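Local atomic coordinates of G protein alpha subunit (Entamoeba histolytica, PDB entry 4FID), a protein that probably acts as the GTP-binding alpha subunit of a heterotrimeric G protein, passing on transmembrane signals, and is bound here to GDP. Residues L11-S16 against T211-V216; F190-A195 against Q272-K277; E196-L201 against T246-N251; A215-I220 against K231-N236. All blocks are in the same frame, centred on the assembly; numbering follows the deposited sequence.

Contact 1: L11-S16 against T211-V216; sequences LGSGES and TESIAV. With GDP (guanosine-5'-diphosphate), chain C.
The P-loop of this G-alpha subunit meets helix 209-222 where Ser13 turns its hydroxyl onto Ser213. The loop follows strand 6-12 and carries the Walker A glycines, lysine and serine from Gly12 to Ser19. Ser13 has the largest share of the contact, and its CB points toward the helix. Its OG lies opposite its own carbonyl carbon (chi1 -63°), which extends the hydroxyl across to the second segment. Here Ser13 OG donates a rather long hydrogen bond of 3.3 Å to Ser213 OG. The Ser213 hydroxyl is also bonded to Glu196 and to the carbonyl of Arg209, one turn back in the helix. Three polar partners therefore gather at this buried oxygen. Val216 adds an apolar neighbour from the next turn of the helix, with its CG2 4.2 Å from Ser13 OG. The backbone of the loop, meanwhile, serves the nucleotide. Glu15 N gives a hydrogen bond of 3.1 Å to GDP O2B, at an N-H...O angle of 160°. Gripping a phosphate with main-chain amides is the hallmark of the P-loop, and Ser19 N is a further donor to GDP. Within the loop, Ser16 OG gives a hydrogen bond of 2.8 Å to Ser13 O, from above the carbonyl plane, 43° out of it.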
# COMPACT_ATOMS: atom_id res chain seq x y z
N LEU A 11 11.03 5.02 -0.49
CA LEU A 11 10.66 5.42 -1.85
C LEU A 11 9.63 4.49 -2.44
O LEU A 11 9.51 3.35 -2.03
CB LEU A 11 11.88 5.42 -2.78
CG LEU A 11 12.96 6.53 -2.76
CD1 LEU A 11 12.43 7.90 -2.41
CD2 LEU A 11 14.10 6.17 -1.84
N GLY A 12 8.90 4.95 -3.44
CA GLY A 12 8.07 4.04 -4.19
C GLY A 12 7.25 4.78 -5.19
O GLY A 12 7.29 5.98 -5.21
N SER A 13 6.51 4.04 -6.01
CA SER A 13 5.49 4.63 -6.86
C SER A 13 4.25 4.90 -6.03
O SER A 13 4.27 4.76 -4.80
CB SER A 13 5.15 3.71 -8.02
OG SER A 13 6.29 3.53 -8.84
N GLY A 14 3.18 5.28 -6.71
CA GLY A 14 1.92 5.53 -6.04
C GLY A 14 1.13 4.26 -5.87
O GLY A 14 1.08 3.42 -6.77
N GLU A 15 0.51 4.12 -4.70
CA GLU A 15 -0.29 2.94 -4.38
C GLU A 15 0.58 1.71 -4.29
O GLU A 15 0.16 0.61 -4.63
CB GLU A 15 -1.41 2.72 -5.41
CG GLU A 15 -2.74 3.34 -5.01
CD GLU A 15 -3.52 3.80 -6.22
OE1 GLU A 15 -4.76 3.61 -6.25
OE2 GLU A 15 -2.89 4.36 -7.14
N SER A 16 1.81 1.91 -3.83
CA SER A 16 2.69 0.81 -3.53
C SER A 16 2.46 0.37 -2.09
O SER A 16 2.91 -0.69 -1.67
CB SER A 16 4.12 1.28 -3.70
OG SER A 16 4.28 2.53 -3.06
N THR A 211 6.26 -1.05 -15.53
CA THR A 211 7.43 -0.43 -16.14
C THR A 211 7.76 0.94 -15.54
O THR A 211 8.93 1.33 -15.44
CB THR A 211 7.26 -0.31 -17.69
OG1 THR A 211 6.07 0.43 -18.00
CG2 THR A 211 7.18 -1.68 -18.32
N GLU A 212 6.74 1.69 -15.15
CA GLU A 212 6.98 2.91 -14.40
C GLU A 212 7.66 2.64 -13.03
O GLU A 212 8.60 3.35 -12.68
CB GLU A 212 5.69 3.70 -14.23
CG GLU A 212 5.90 5.07 -13.63
CD GLU A 212 4.69 5.57 -12.86
OE1 GLU A 212 4.74 6.72 -12.36
OE2 GLU A 212 3.69 4.81 -12.74
N SER A 213 7.22 1.63 -12.27
CA SER A 213 7.91 1.33 -11.01
C SER A 213 9.34 0.90 -11.25
O SER A 213 10.24 1.30 -10.51
CB SER A 213 7.22 0.22 -10.22
OG SER A 213 5.86 0.51 -10.07
N ILE A 214 9.53 0.06 -12.26
CA ILE A 214 10.84 -0.54 -12.50
C ILE A 214 11.85 0.56 -12.78
O ILE A 214 12.97 0.54 -12.26
CB ILE A 214 10.79 -1.58 -13.66
CG1 ILE A 214 10.12 -2.88 -13.20
CG2 ILE A 214 12.19 -1.86 -14.21
CD1 ILE A 214 9.91 -3.88 -14.33
N ALA A 215 11.46 1.53 -13.60
CA ALA A 215 12.36 2.59 -13.97
C ALA A 215 12.67 3.48 -12.74
O ALA A 215 13.79 3.97 -12.58
CB ALA A 215 11.78 3.39 -15.12
N VAL A 216 11.68 3.67 -11.86
CA VAL A 216 11.96 4.37 -10.62
C VAL A 216 13.05 3.65 -9.85
O VAL A 216 14.05 4.24 -9.46
CB VAL A 216 10.72 4.46 -9.72
CG1 VAL A 216 11.14 4.79 -8.26
CG2 VAL A 216 9.69 5.47 -10.28
PB GDP C . 1.46 5.63 -1.02
O1B GDP C . 1.07 6.80 -0.15
O2B GDP C . 1.40 6.06 -2.47
O3B GDP C . 2.87 5.24 -0.66
O3A GDP C . 0.46 4.36 -0.84
PA GDP C . -0.59 4.18 0.40
O1A GDP C . 0.11 3.76 1.67
O2A GDP C . -1.39 5.45 0.63
O5' GDP C . -1.59 3.02 -0.13
C5' GDP C . -3.00 3.27 -0.22
C4' GDP C . -3.85 2.03 0.05
O4' GDP C . -3.11 0.81 -0.12
C3' GDP C . -4.42 2.00 1.47
O3' GDP C . -5.86 1.89 1.40
C2' GDP C . -3.79 0.79 2.13
O2' GDP C . -4.68 0.18 3.08
C1' GDP C . -3.43 -0.10 0.94
N9 GDP C . -2.32 -1.05 1.22
C8 GDP C . -1.01 -0.78 1.41
N7 GDP C . -0.30 -1.92 1.64
C5 GDP C . -1.17 -2.95 1.61
C6 GDP C . -1.10 -4.43 1.78
O6 GDP C . -0.03 -5.00 2.02
N1 GDP C . -2.24 -5.13 1.69
C2 GDP C . -3.42 -4.55 1.42
N2 GDP C . -4.52 -5.33 1.32
N3 GDP C . -3.56 -3.21 1.25
C4 GDP C . -2.49 -2.38 1.33

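Contact 2: F190-A195 against Q272-K277; sequences FVTSLA and QLFTGK
Phe274 reaches from the last turn of helix 263-275 to Phe190 and Thr192 on strand 187-193. The turn that holds it starts at Gln272, whose O accepts a bond of 3.1 Å from Gly276 N. Two residues on, Phe274 points its CB toward the strand. With CG opposite the carbonyl carbon (chi1 -74°), the ring extends from the helix to the sheet. Two of its atoms do most of the touching. Phe274 CE2 lies 3.8 Å from Phe190 CE2, and it sits at the edge of the Phe190 ring, near its plane. The two side chains cross at about a right angle. Phe274 CZ meets the fork of Thr192, which comes from the opposite direction. The hydroxyl branch is the nearer, with Thr192 OG1 3.5 Å from Phe274 CZ. The methyl branch follows, with Thr192 CG2 3.8 Å from Phe274 CZ. The carbonyl of Phe274 is hydrogen-bonded to Lys218 of helix 209-222, and its ring also touches Ile214 there. After Thr275 the chain leaves the helix at Gly276, which has a positive phi of 46°. Phe190 also packs against Phe217, Val216 and Ile220, so the two helices and the strand share one buried, largely apolar layer. Helices packed through aromatic and aliphatic side chains on a mainly parallel sheet are typical of the alpha/beta Ras-like domain of G-alpha proteins.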
# COMPACT_ATOMS: atom_id res chain seq x y z
N PHE A 190 12.85 0.54 -1.17
CA PHE A 190 11.94 0.75 -2.29
C PHE A 190 10.72 -0.17 -2.16
O PHE A 190 10.86 -1.39 -2.09
CB PHE A 190 12.64 0.52 -3.64
CG PHE A 190 11.75 0.71 -4.84
CD1 PHE A 190 11.41 1.99 -5.28
CD2 PHE A 190 11.24 -0.39 -5.53
CE1 PHE A 190 10.59 2.18 -6.39
CE2 PHE A 190 10.40 -0.21 -6.64
CZ PHE A 190 10.09 1.08 -7.07
N VAL A 191 9.54 0.43 -2.12
CA VAL A 191 8.31 -0.32 -2.01
C VAL A 191 7.60 -0.37 -3.35
O VAL A 191 7.51 0.65 -4.06
CB VAL A 191 7.34 0.32 -1.01
CG1 VAL A 191 6.18 -0.66 -0.66
CG2 VAL A 191 8.07 0.76 0.23
N THR A 192 7.09 -1.55 -3.68
CA THR A 192 6.31 -1.71 -4.89
C THR A 192 5.14 -2.69 -4.67
O THR A 192 5.21 -3.61 -3.86
CB THR A 192 7.19 -2.14 -6.10
OG1 THR A 192 6.44 -2.02 -7.33
CG2 THR A 192 7.70 -3.58 -5.94
N SER A 193 4.06 -2.44 -5.39
CA SER A 193 2.86 -3.23 -5.27
C SER A 193 2.97 -4.39 -6.24
O SER A 193 3.18 -4.19 -7.43
CB SER A 193 1.65 -2.38 -5.64
OG SER A 193 0.45 -3.09 -5.45
N LEU A 194 2.82 -5.61 -5.73
CA LEU A 194 2.84 -6.77 -6.61
C LEU A 194 1.56 -6.83 -7.42
O LEU A 194 1.54 -7.34 -8.54
CB LEU A 194 3.02 -8.05 -5.81
CG LEU A 194 4.46 -8.39 -5.40
CD1 LEU A 194 4.48 -9.53 -4.40
CD2 LEU A 194 5.24 -8.76 -6.65
N ALA A 195 0.47 -6.30 -6.86
CA ALA A 195 -0.82 -6.49 -7.51
C ALA A 195 -1.05 -5.57 -8.72
O ALA A 195 -2.10 -5.61 -9.34
CB ALA A 195 -1.95 -6.38 -6.50
N GLN A 272 12.56 -10.44 -10.23
CA GLN A 272 13.70 -10.53 -11.12
C GLN A 272 13.63 -9.51 -12.25
O GLN A 272 14.66 -9.14 -12.79
CB GLN A 272 13.87 -11.95 -11.66
CG GLN A 272 14.31 -12.92 -10.60
CD GLN A 272 14.11 -14.37 -10.99
OE1 GLN A 272 13.49 -14.66 -12.01
NE2 GLN A 272 14.65 -15.28 -10.20
N LEU A 273 12.42 -9.04 -12.60
CA LEU A 273 12.29 -7.95 -13.58
C LEU A 273 12.83 -6.62 -13.07
O LEU A 273 13.29 -5.82 -13.86
CB LEU A 273 10.85 -7.76 -14.04
CG LEU A 273 10.20 -8.92 -14.80
CD1 LEU A 273 8.76 -8.58 -15.11
CD2 LEU A 273 10.98 -9.23 -16.06
N PHE A 274 12.73 -6.37 -11.77
CA PHE A 274 13.32 -5.18 -11.14
C PHE A 274 14.84 -5.29 -10.99
O PHE A 274 15.54 -4.29 -11.11
CB PHE A 274 12.74 -4.97 -9.73
CG PHE A 274 11.35 -4.44 -9.71
CD1 PHE A 274 10.26 -5.29 -9.83
CD2 PHE A 274 11.11 -3.07 -9.53
CE1 PHE A 274 8.96 -4.79 -9.81
CE2 PHE A 274 9.81 -2.57 -9.50
CZ PHE A 274 8.74 -3.41 -9.63
N THR A 275 15.35 -6.48 -10.70
CA THR A 275 16.74 -6.59 -10.28
C THR A 275 17.76 -7.04 -11.35
O THR A 275 18.97 -6.92 -11.15
CB THR A 275 16.89 -7.40 -8.95
OG1 THR A 275 16.44 -8.75 -9.13
CG2 THR A 275 16.07 -6.77 -7.87
N GLY A 276 17.29 -7.55 -12.49
CA GLY A 276 18.17 -7.94 -13.58
C GLY A 276 19.38 -8.76 -13.13
O GLY A 276 19.24 -9.78 -12.45
N LYS A 277 20.58 -8.30 -13.49
CA LYS A 277 21.83 -8.99 -13.15
C LYS A 277 22.40 -8.68 -11.76
O LYS A 277 23.43 -9.24 -11.38
CB LYS A 277 22.93 -8.66 -14.17
CG LYS A 277 22.53 -8.79 -15.62
CD LYS A 277 23.76 -8.92 -16.50
CE LYS A 277 24.48 -10.25 -16.28
NZ LYS A 277 25.72 -10.40 -17.09

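Contact 3: E196-L201 against T246-N251; sequences EYDMKL and TKVPLN
Tyr197 and Asp198 both place CG between the backbone N and the carbonyl carbon, with chi1 65° and 72°, and both side chains thereby meet Val248. They lie in a type I turn from Glu196 to Met199, closed by a bond of 3.1 Å from Met199 N to Glu196 O. The phenol carries the polar part of the contact. Tyr197 OH donates a hydrogen bond of 2.6 Å to Val248 O. The donor lies in the carbonyl plane, at a C=O...O angle of 146°, and the acceptor lies in the plane of the ring. This fixes the end of the Tyr197 side chain against the backbone of the second segment. Leu250 adds an apolar touch, with its CD1 4.0 Å from Tyr197 CD1 and oblique to the ring. Asp198 crosses Val248 at about a right angle, and its OD1 is 4.0 Å from both Val248 CG1 and Val248 CG2. Its charge is probably balanced outside this pair, where Asp198 OD2 forms a salt bridge with Lys244. The contact joins two connections of the Ras-like domain. Segment 196-201 belongs to the link from strand 187-193 to helix 209-222, and segment 246-251 takes in the last part of helix 238-247 and the chain that follows it. That helix supplies both Lys244 and Phe241, whose ring meets Tyr197 with the two planes at about 90°.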
# COMPACT_ATOMS: atom_id res chain seq x y z
N GLU A 196 -0.05 -4.75 -9.06
CA GLU A 196 -0.17 -3.81 -10.16
C GLU A 196 0.37 -4.36 -11.48
O GLU A 196 0.44 -3.63 -12.47
CB GLU A 196 0.54 -2.48 -9.83
CG GLU A 196 2.08 -2.58 -9.90
CD GLU A 196 2.82 -1.25 -9.63
OE1 GLU A 196 2.23 -0.28 -9.08
OE2 GLU A 196 4.02 -1.18 -9.97
N TYR A 197 0.75 -5.64 -11.50
CA TYR A 197 1.34 -6.22 -12.71
C TYR A 197 0.46 -6.11 -13.97
O TYR A 197 0.96 -6.18 -15.08
CB TYR A 197 1.73 -7.69 -12.49
CG TYR A 197 0.56 -8.59 -12.24
CD1 TYR A 197 -0.13 -9.18 -13.29
CD2 TYR A 197 0.13 -8.84 -10.94
CE1 TYR A 197 -1.22 -10.01 -13.05
CE2 TYR A 197 -0.95 -9.66 -10.69
CZ TYR A 197 -1.61 -10.24 -11.75
OH TYR A 197 -2.68 -11.06 -11.50
N ASP A 198 -0.85 -5.92 -13.80
CA ASP A 198 -1.74 -5.87 -14.96
C ASP A 198 -2.35 -4.50 -15.24
O ASP A 198 -3.29 -4.40 -16.01
CB ASP A 198 -2.90 -6.84 -14.77
CG ASP A 198 -3.88 -6.37 -13.72
OD1 ASP A 198 -5.09 -6.67 -13.85
OD2 ASP A 198 -3.44 -5.69 -12.77
N MSE A 199 -1.83 -3.44 -14.62
CA MSE A 199 -2.44 -2.13 -14.77
C MSE A 199 -1.73 -1.19 -15.74
O MSE A 199 -0.52 -1.02 -15.69
CB MSE A 199 -2.58 -1.48 -13.40
CG MSE A 199 -3.34 -2.36 -12.41
SE MSE A 199 -3.59 -1.57 -10.64
CE MSE A 199 -4.44 0.10 -11.17
N LYS A 200 -2.51 -0.56 -16.63
CA LYS A 200 -1.96 0.31 -17.67
C LYS A 200 -1.93 1.77 -17.23
O LYS A 200 -2.24 2.07 -16.07
CB LYS A 200 -2.72 0.15 -18.99
CG LYS A 200 -2.60 -1.25 -19.60
CD LYS A 200 -1.14 -1.64 -19.93
CE LYS A 200 -0.99 -3.17 -20.09
NZ LYS A 200 0.26 -3.65 -20.78
N LEU A 201 -1.55 2.67 -18.13
CA LEU A 201 -1.30 4.05 -17.75
C LEU A 201 -1.52 5.08 -18.85
O LEU A 201 -2.62 5.61 -19.00
CB LEU A 201 0.12 4.21 -17.20
CG LEU A 201 0.30 4.26 -15.69
CD1 LEU A 201 1.69 4.75 -15.35
CD2 LEU A 201 -0.77 5.16 -15.07
N THR A 246 -5.57 -15.50 -9.29
CA THR A 246 -6.59 -16.49 -9.62
C THR A 246 -7.66 -15.95 -10.58
O THR A 246 -8.36 -16.72 -11.22
CB THR A 246 -7.28 -17.04 -8.36
OG1 THR A 246 -8.11 -16.02 -7.78
CG2 THR A 246 -6.24 -17.47 -7.34
N LYS A 247 -7.78 -14.63 -10.67
CA LYS A 247 -8.70 -14.00 -11.62
C LYS A 247 -7.96 -13.45 -12.87
O LYS A 247 -8.48 -13.48 -13.98
CB LYS A 247 -9.49 -12.86 -10.96
CG LYS A 247 -10.00 -13.13 -9.55
CD LYS A 247 -10.38 -11.80 -8.84
CE LYS A 247 -10.79 -11.98 -7.37
NZ LYS A 247 -11.04 -10.67 -6.69
N VAL A 248 -6.74 -12.95 -12.68
CA VAL A 248 -5.92 -12.49 -13.79
C VAL A 248 -4.58 -13.22 -13.83
O VAL A 248 -3.59 -12.71 -13.33
CB VAL A 248 -5.63 -10.97 -13.71
CG1 VAL A 248 -4.99 -10.48 -15.00
CG2 VAL A 248 -6.90 -10.19 -13.39
N PRO A 249 -4.54 -14.42 -14.41
CA PRO A 249 -3.29 -15.19 -14.40
C PRO A 249 -2.11 -14.41 -15.00
O PRO A 249 -2.28 -13.65 -15.95
CB PRO A 249 -3.62 -16.44 -15.23
CG PRO A 249 -4.93 -16.16 -15.89
CD PRO A 249 -5.65 -15.16 -15.04
N LEU A 250 -0.92 -14.62 -14.42
CA LEU A 250 0.29 -13.89 -14.78
C LEU A 250 0.66 -14.07 -16.25
O LEU A 250 1.24 -13.16 -16.85
CB LEU A 250 1.48 -14.28 -13.88
CG LEU A 250 2.81 -13.48 -13.96
CD1 LEU A 250 2.61 -11.95 -13.97
CD2 LEU A 250 3.74 -13.84 -12.83
N ASN A 251 0.34 -15.22 -16.83
CA ASN A 251 0.75 -15.45 -18.22
C ASN A 251 -0.18 -14.80 -19.23
O ASN A 251 0.03 -14.94 -20.43
CB ASN A 251 0.96 -16.92 -18.56
CG ASN A 251 -0.33 -17.74 -18.49
OD1 ASN A 251 -1.44 -17.20 -18.43
ND2 ASN A 251 -0.18 -19.05 -18.50

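Contact 4: A215-I220 against K231-N236; sequences AVFKDI and KLIFLN. With GDP (guanosine-5'-diphosphate), chain C.
Helix 209-222 lies over strand 230-236 with the CA atoms of Phe217 and Ile233 9.0 Å apart and those of Ile220 and Lys231 8.4 Å apart. The pair forms the second half of a beta-alpha-beta crossover, in which this helix links the parallel neighbours 187-193 and 230-236 of the Ras-like sheet. All four touching residues are buried. Phe217 and Ile233 make a CH-pi contact. Ile233 CD1 stands over one face of the Phe217 ring, 3.8 Å from its centroid and 29° off the normal. Phe217 has CG trans to the backbone N (chi1 171°), which brings the ring down onto the isoleucine. One turn on, Ile220 slides past the alkyl part of Lys231 from the opposite direction, with Ile220 CG2 4.2 Å from Lys231 CD. The lysine chain is bent twice, and its NZ is hydrogen-bonded to the carbonyls of Ala229 and Leu226. The far end of the strand serves the nucleotide instead. Asn236 begins the NKxD motif, completed here by Lys237, Met238 and Asp239, which reads the guanine base. Asn236 OD1 is hydrogen-bonded to Thr307 OG1 and to the backbone N of Ala309, and its ND2 is also hydrogen-bonded to the carbonyl of Ser16. With its side-chain amide so positioned, Asn236 ND2 donates a bond of 2.9 Å to GDP N7, at an N-H...N angle of 141°.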
# COMPACT_ATOMS: atom_id res chain seq x y z
N ALA A 215 11.46 1.53 -13.60
CA ALA A 215 12.36 2.59 -13.97
C ALA A 215 12.67 3.48 -12.74
O ALA A 215 13.79 3.97 -12.58
CB ALA A 215 11.78 3.39 -15.12
N VAL A 216 11.68 3.67 -11.86
CA VAL A 216 11.96 4.37 -10.62
C VAL A 216 13.05 3.65 -9.85
O VAL A 216 14.05 4.24 -9.46
CB VAL A 216 10.72 4.46 -9.72
CG1 VAL A 216 11.14 4.79 -8.26
CG2 VAL A 216 9.69 5.47 -10.28
N PHE A 217 12.86 2.36 -9.64
CA PHE A 217 13.87 1.57 -8.95
C PHE A 217 15.26 1.64 -9.61
O PHE A 217 16.25 1.83 -8.91
CB PHE A 217 13.41 0.13 -8.80
CG PHE A 217 14.47 -0.79 -8.30
CD1 PHE A 217 14.85 -0.76 -6.96
CD2 PHE A 217 15.10 -1.68 -9.16
CE1 PHE A 217 15.84 -1.61 -6.49
CE2 PHE A 217 16.08 -2.53 -8.71
CZ PHE A 217 16.45 -2.50 -7.37
N LYS A 218 15.33 1.49 -10.93
CA LYS A 218 16.60 1.63 -11.67
C LYS A 218 17.28 2.99 -11.41
O LYS A 218 18.51 3.10 -11.41
CB LYS A 218 16.40 1.41 -13.18
CG LYS A 218 16.09 -0.03 -13.61
CD LYS A 218 17.11 -1.04 -13.09
CE LYS A 218 16.81 -2.47 -13.57
NZ LYS A 218 17.84 -3.47 -13.07
N ASP A 219 16.48 4.03 -11.18
CA ASP A 219 17.04 5.29 -10.73
C ASP A 219 17.77 5.13 -9.41
O ASP A 219 18.96 5.45 -9.31
CB ASP A 219 15.96 6.34 -10.56
CG ASP A 219 15.47 6.86 -11.88
OD1 ASP A 219 14.39 7.50 -11.91
OD2 ASP A 219 16.18 6.62 -12.89
N ILE A 220 17.06 4.62 -8.40
CA ILE A 220 17.63 4.45 -7.07
C ILE A 220 18.97 3.73 -7.17
O ILE A 220 19.98 4.17 -6.61
CB ILE A 220 16.65 3.69 -6.15
CG1 ILE A 220 15.45 4.57 -5.81
CG2 ILE A 220 17.31 3.22 -4.88
CD1 ILE A 220 14.28 3.79 -5.20
N LYS A 231 20.27 -1.19 -0.16
CA LYS A 231 19.07 -1.17 -0.97
C LYS A 231 18.18 -2.37 -0.66
O LYS A 231 18.58 -3.53 -0.86
CB LYS A 231 19.44 -1.15 -2.45
CG LYS A 231 20.56 -0.18 -2.81
CD LYS A 231 20.17 1.27 -2.56
CE LYS A 231 21.06 2.19 -3.36
NZ LYS A 231 22.50 1.87 -3.18
N LEU A 232 16.98 -2.09 -0.18
CA LEU A 232 15.99 -3.12 0.12
C LEU A 232 14.79 -2.91 -0.76
O LEU A 232 14.46 -1.78 -1.10
CB LEU A 232 15.53 -3.00 1.58
CG LEU A 232 16.35 -3.73 2.66
CD1 LEU A 232 17.82 -3.34 2.55
CD2 LEU A 232 15.79 -3.47 4.07
N ILE A 233 14.10 -4.00 -1.11
CA ILE A 233 12.86 -3.87 -1.85
C ILE A 233 11.77 -4.58 -1.09
O ILE A 233 11.92 -5.75 -0.76
CB ILE A 233 12.95 -4.51 -3.24
CG1 ILE A 233 13.93 -3.75 -4.11
CG2 ILE A 233 11.59 -4.47 -3.94
CD1 ILE A 233 13.97 -4.29 -5.51
N PHE A 234 10.67 -3.88 -0.82
CA PHE A 234 9.51 -4.53 -0.24
C PHE A 234 8.53 -4.78 -1.35
O PHE A 234 7.99 -3.85 -1.95
CB PHE A 234 8.84 -3.69 0.86
CG PHE A 234 9.62 -3.62 2.16
CD1 PHE A 234 10.81 -4.30 2.33
CD2 PHE A 234 9.13 -2.84 3.22
CE1 PHE A 234 11.53 -4.22 3.53
CE2 PHE A 234 9.83 -2.75 4.42
CZ PHE A 234 11.04 -3.45 4.58
N LEU A 235 8.32 -6.04 -1.67
CA LEU A 235 7.34 -6.41 -2.66
C LEU A 235 6.02 -6.50 -1.91
O LEU A 235 5.70 -7.50 -1.27
CB LEU A 235 7.73 -7.75 -3.28
CG LEU A 235 9.14 -7.65 -3.88
CD1 LEU A 235 9.83 -9.02 -3.99
CD2 LEU A 235 9.09 -6.95 -5.23
N ASN A 236 5.26 -5.42 -1.98
CA ASN A 236 4.13 -5.25 -1.08
C ASN A 236 2.82 -5.75 -1.67
O ASN A 236 2.69 -5.93 -2.90
CB ASN A 236 4.01 -3.79 -0.70
CG ASN A 236 3.12 -3.58 0.49
OD1 ASN A 236 3.17 -4.34 1.46
ND2 ASN A 236 2.30 -2.52 0.44
PB GDP C . 1.46 5.63 -1.02
O1B GDP C . 1.07 6.80 -0.15
O2B GDP C . 1.40 6.06 -2.47
O3B GDP C . 2.87 5.24 -0.66
O3A GDP C . 0.46 4.36 -0.84
PA GDP C . -0.59 4.18 0.40
O1A GDP C . 0.11 3.76 1.67
O2A GDP C . -1.39 5.45 0.63
O5' GDP C . -1.59 3.02 -0.13
C5' GDP C . -3.00 3.27 -0.22
C4' GDP C . -3.85 2.03 0.05
O4' GDP C . -3.11 0.81 -0.12
C3' GDP C . -4.42 2.00 1.47
O3' GDP C . -5.86 1.89 1.40
C2' GDP C . -3.79 0.79 2.13
O2' GDP C . -4.68 0.18 3.08
C1' GDP C . -3.43 -0.10 0.94
N9 GDP C . -2.32 -1.05 1.22
C8 GDP C . -1.01 -0.78 1.41
N7 GDP C . -0.30 -1.92 1.64
C5 GDP C . -1.17 -2.95 1.61
C6 GDP C . -1.10 -4.43 1.78
O6 GDP C . -0.03 -5.00 2.02
N1 GDP C . -2.24 -5.13 1.69
C2 GDP C . -3.42 -4.55 1.42
N2 GDP C . -4.52 -5.33 1.32
N3 GDP C . -3.56 -3.21 1.25
C4 GDP C . -2.49 -2.38 1.33

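Contacts 1, 2 and 4 are buried and lie close together, while contact 3 is only partly buried and sits farther out. Contacts 1 and 4 use successive turns of helix 209-222, share Ala215 and Val216, and both touch GDP. One supplies a phosphate-binding loop, the other a base-reading asparagine, and a hydrogen bond between the loop and the asparagine joins them. Contacts 2 and 4 meet through paired strands 187-193 and 230-236 and rely mainly on side-chain packing. Contact 1 instead turns on buried serine hydroxyls, and contact 3 on a tyrosine bonded to a carbonyl. Contact 3 still reaches contact 1 through Glu196.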